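Local coordinates for protein peptidase, zinc-dependent (Methanocorpusculum labreanum, PDB 3LMC) that probably acts as a zinc-dependent metallopeptidase of family M54 and also binds an iron ion, at residues 96-101 with 122-127. Numbering follows the deposited sequence.
Sequences PGDLYE and PHRLQN
P96 and D98 both bring their CA atoms to about 5.6 Å from H123 CA, where the link between strands 90-94 and 99-101 passes the turn that follows strand 117-120. D98 and R124 form a side-on, two-pronged salt bridge. R124 NE donates to D98 OD1 at 2.8 Å, and R124 NH2 to D98 OD2 at 3.0 Å, both nearly straight. The oxygens lie in the guanidinium plane, but the nitrogens meet them on their syn sides 22-28° out of the carboxylate plane. R124 reaches across because its chain runs extended from CG to NE. H123 lies beside this pair: CG is anti to the backbone N (chi1 -168°), which sets the imidazole obliquely against P96 O and D98 CB, the latter 3.7 Å from H123 ND1. That nitrogen is buried here without a polar partner. Q126 NE2 donates to the backbone carbonyl of H123. Q50 of strand 50-52 also bonds D98 OD2, and F106 makes a cation-pi contact with R124. With both oxygens engaged and three donors in all, the D98 carboxylate is held against rotation and probably stays ionised, tying the residue that leads into edge strand 99-101 to the loop before the zinc-binding helix 136-154.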
ATOM      1  N   PRO A  96       7.854  -4.630  -6.000  1.00 11.53           N
ATOM      2  CA  PRO A  96       9.305  -4.593  -5.735  1.00 14.88           C
ATOM      3  C   PRO A  96      10.001  -3.354  -6.305  1.00 17.47           C
ATOM      4  O   PRO A  96      11.176  -3.128  -5.985  1.00 19.63           O
ATOM      5  CB  PRO A  96       9.819  -5.841  -6.462  1.00 18.34           C
ATOM      6  CG  PRO A  96       8.839  -5.987  -7.631  1.00 18.00           C
ATOM      7  CD  PRO A  96       7.498  -5.646  -7.011  1.00 11.79           C
ATOM      8  N   GLY A  97       9.312  -2.575  -7.140  1.00 17.36           N
ATOM      9  CA  GLY A  97       9.961  -1.480  -7.851  1.00 16.21           C
ATOM     10  C   GLY A  97      10.275  -0.299  -6.947  1.00 17.46           C
ATOM     11  O   GLY A  97       9.525  -0.029  -6.019  1.00 16.73           O
ATOM     12  N   ASP A  98      11.388   0.389  -7.197  1.00 14.25           N
ATOM     13  CA  ASP A  98      11.688   1.631  -6.480  1.00 18.58           C
ATOM     14  C   ASP A  98      10.793   2.758  -7.028  1.00 24.32           C
ATOM     15  O   ASP A  98      10.688   2.949  -8.246  1.00 20.45           O
ATOM     16  CB  ASP A  98      13.161   2.018  -6.625  1.00 22.78           C
ATOM     17  CG  ASP A  98      13.564   3.169  -5.701  1.00 27.11           C
ATOM     18  OD1 ASP A  98      13.099   3.209  -4.532  1.00 23.81           O
ATOM     19  OD2 ASP A  98      14.355   4.028  -6.146  1.00 25.70           O
ATOM     20  N   LEU A  99      10.153   3.500  -6.127  1.00 24.62           N
ATOM     21  CA  LEU A  99       9.118   4.458  -6.530  1.00 22.56           C
ATOM     22  C   LEU A  99       9.556   5.896  -6.335  1.00 21.19           C
ATOM     23  O   LEU A  99      10.236   6.225  -5.352  1.00 20.06           O
ATOM     24  CB  LEU A  99       7.846   4.235  -5.718  1.00 15.83           C
ATOM     25  CG  LEU A  99       7.206   2.861  -5.846  1.00 18.31           C
ATOM     26  CD1 LEU A  99       5.961   2.804  -4.981  1.00 20.16           C
ATOM     27  CD2 LEU A  99       6.871   2.592  -7.307  1.00 18.08           C
ATOM     28  N   TYR A 100       9.150   6.751  -7.266  1.00 21.33           N
ATOM     29  CA  TYR A 100       9.222   8.192  -7.042  1.00 27.65           C
ATOM     30  C   TYR A 100       7.901   8.903  -7.398  1.00 27.17           C
ATOM     31  O   TYR A 100       6.993   8.308  -7.975  1.00 23.38           O
ATOM     32  CB  TYR A 100      10.393   8.790  -7.823  1.00 25.97           C
ATOM     33  CG  TYR A 100      10.114   9.017  -9.289  1.00 27.01           C
ATOM     34  CD1 TYR A 100      10.122   7.962 -10.194  1.00 27.41           C
ATOM     35  CD2 TYR A 100       9.868  10.297  -9.776  1.00 29.87           C
ATOM     36  CE1 TYR A 100       9.878   8.175 -11.545  1.00 25.94           C
ATOM     37  CE2 TYR A 100       9.627  10.519 -11.126  1.00 32.01           C
ATOM     38  CZ  TYR A 100       9.633   9.455 -12.002  1.00 32.25           C
ATOM     39  OH  TYR A 100       9.388   9.674 -13.341  1.00 36.82           O
ATOM     40  N   GLU A 101       7.780  10.164  -7.004  1.00 28.37           N
ATOM     41  CA  GLU A 101       6.758  11.040  -7.574  1.00 29.93           C
ATOM     42  C   GLU A 101       7.434  12.353  -7.950  1.00 30.50           C
ATOM     43  O   GLU A 101       8.521  12.655  -7.453  1.00 28.13           O
ATOM     44  CB  GLU A 101       5.580  11.252  -6.624  1.00 32.17           C
ATOM     45  CG  GLU A 101       5.957  11.691  -5.216  1.00 35.00           C
ATOM     46  CD  GLU A 101       5.863  13.187  -5.009  1.00 41.56           C
ATOM     47  OE1 GLU A 101       5.889  13.621  -3.837  1.00 38.00           O
ATOM     48  OE2 GLU A 101       5.759  13.931  -6.014  1.00 46.33           O
ATOM     49  N   PRO A 122       8.595  -2.349  -0.991  1.00 15.84           N
ATOM     50  CA  PRO A 122       9.567  -2.784   0.015  1.00 15.57           C
ATOM     51  C   PRO A 122      11.012  -2.543  -0.422  1.00 20.20           C
ATOM     52  O   PRO A 122      11.920  -2.886   0.339  1.00 20.28           O
ATOM     53  CB  PRO A 122       9.297  -4.282   0.132  1.00 15.87           C
ATOM     54  CG  PRO A 122       7.892  -4.468  -0.357  1.00 20.51           C
ATOM     55  CD  PRO A 122       7.772  -3.467  -1.475  1.00 17.86           C
ATOM     56  N   HIS A 123      11.232  -1.949  -1.599  1.00 17.39           N
ATOM     57  CA  HIS A 123      12.605  -1.818  -2.111  1.00 16.18           C
ATOM     58  C   HIS A 123      13.547  -1.133  -1.130  1.00 16.60           C
ATOM     59  O   HIS A 123      14.687  -1.548  -0.978  1.00 18.67           O
ATOM     60  CB  HIS A 123      12.649  -1.088  -3.450  1.00 20.92           C
ATOM     61  CG  HIS A 123      13.979  -1.191  -4.139  1.00 25.06           C
ATOM     62  ND1 HIS A 123      14.870  -0.141  -4.202  1.00 25.04           N
ATOM     63  CD2 HIS A 123      14.578  -2.231  -4.766  1.00 27.33           C
ATOM     64  CE1 HIS A 123      15.948  -0.518  -4.866  1.00 29.11           C
ATOM     65  NE2 HIS A 123      15.800  -1.784  -5.216  1.00 32.96           N
ATOM     66  N   ARG A 124      13.076  -0.076  -0.474  1.00 15.30           N
ATOM     67  CA  ARG A 124      13.886   0.614   0.525  1.00 14.73           C
ATOM     68  C   ARG A 124      13.515   0.277   1.969  1.00 20.24           C
ATOM     69  O   ARG A 124      14.043   0.886   2.911  1.00 21.18           O
ATOM     70  CB  ARG A 124      13.819   2.117   0.297  1.00 17.25           C
ATOM     71  CG  ARG A 124      14.489   2.527  -1.018  1.00 21.07           C
ATOM     72  CD  ARG A 124      14.441   4.021  -1.228  1.00 18.55           C
ATOM     73  NE  ARG A 124      14.820   4.382  -2.588  1.00 16.38           N
ATOM     74  CZ  ARG A 124      15.789   5.230  -2.902  1.00 21.78           C
ATOM     75  NH1 ARG A 124      16.509   5.813  -1.951  1.00 23.92           N
ATOM     76  NH2 ARG A 124      16.027   5.515  -4.173  1.00 21.68           N
ATOM     77  N   LEU A 125      12.609  -0.685   2.135  1.00 17.19           N
ATOM     78  CA  LEU A 125      12.197  -1.156   3.457  1.00 19.39           C
ATOM     79  C   LEU A 125      13.007  -2.377   3.872  1.00 24.17           C
ATOM     80  O   LEU A 125      13.260  -2.593   5.060  1.00 30.12           O
ATOM     81  CB  LEU A 125      10.698  -1.499   3.466  1.00 16.65           C
ATOM     82  CG  LEU A 125       9.784  -0.357   3.019  1.00 20.78           C
ATOM     83  CD1 LEU A 125       8.276  -0.709   3.146  1.00 15.28           C
ATOM     84  CD2 LEU A 125      10.112   0.916   3.809  1.00 18.38           C
ATOM     85  N   GLN A 126      13.414  -3.167   2.881  1.00 18.29           N
ATOM     86  CA  GLN A 126      14.236  -4.342   3.105  1.00 18.80           C
ATOM     87  C   GLN A 126      15.609  -3.977   3.695  1.00 18.11           C
ATOM     88  O   GLN A 126      16.272  -3.039   3.234  1.00 15.68           O
ATOM     89  CB  GLN A 126      14.399  -5.120   1.785  1.00 17.98           C
ATOM     90  CG  GLN A 126      15.043  -4.312   0.663  1.00 25.73           C
ATOM     91  CD  GLN A 126      15.343  -5.151  -0.575  1.00 32.22           C
ATOM     92  OE1 GLN A 126      15.333  -6.391  -0.527  1.00 31.66           O
ATOM     93  NE2 GLN A 126      15.620  -4.478  -1.691  1.00 25.26           N
ATOM     94  N   ASN A 127      16.023  -4.704   4.725  1.00 21.41           N
ATOM     95  CA  ASN A 127      17.386  -4.579   5.246  1.00 21.42           C
ATOM     96  C   ASN A 127      18.443  -4.628   4.127  1.00 21.50           C
ATOM     97  O   ASN A 127      19.423  -3.887   4.148  1.00 26.90           O
ATOM     98  CB  ASN A 127      17.683  -5.709   6.243  1.00 19.01           C
ATOM     99  CG  ASN A 127      17.413  -5.324   7.693  1.00 19.98           C
ATOM    100  OD1 ASN A 127      16.834  -4.279   7.987  1.00 22.76           O
ATOM    101  ND2 ASN A 127      17.846  -6.187   8.615  1.00 22.35           N
TER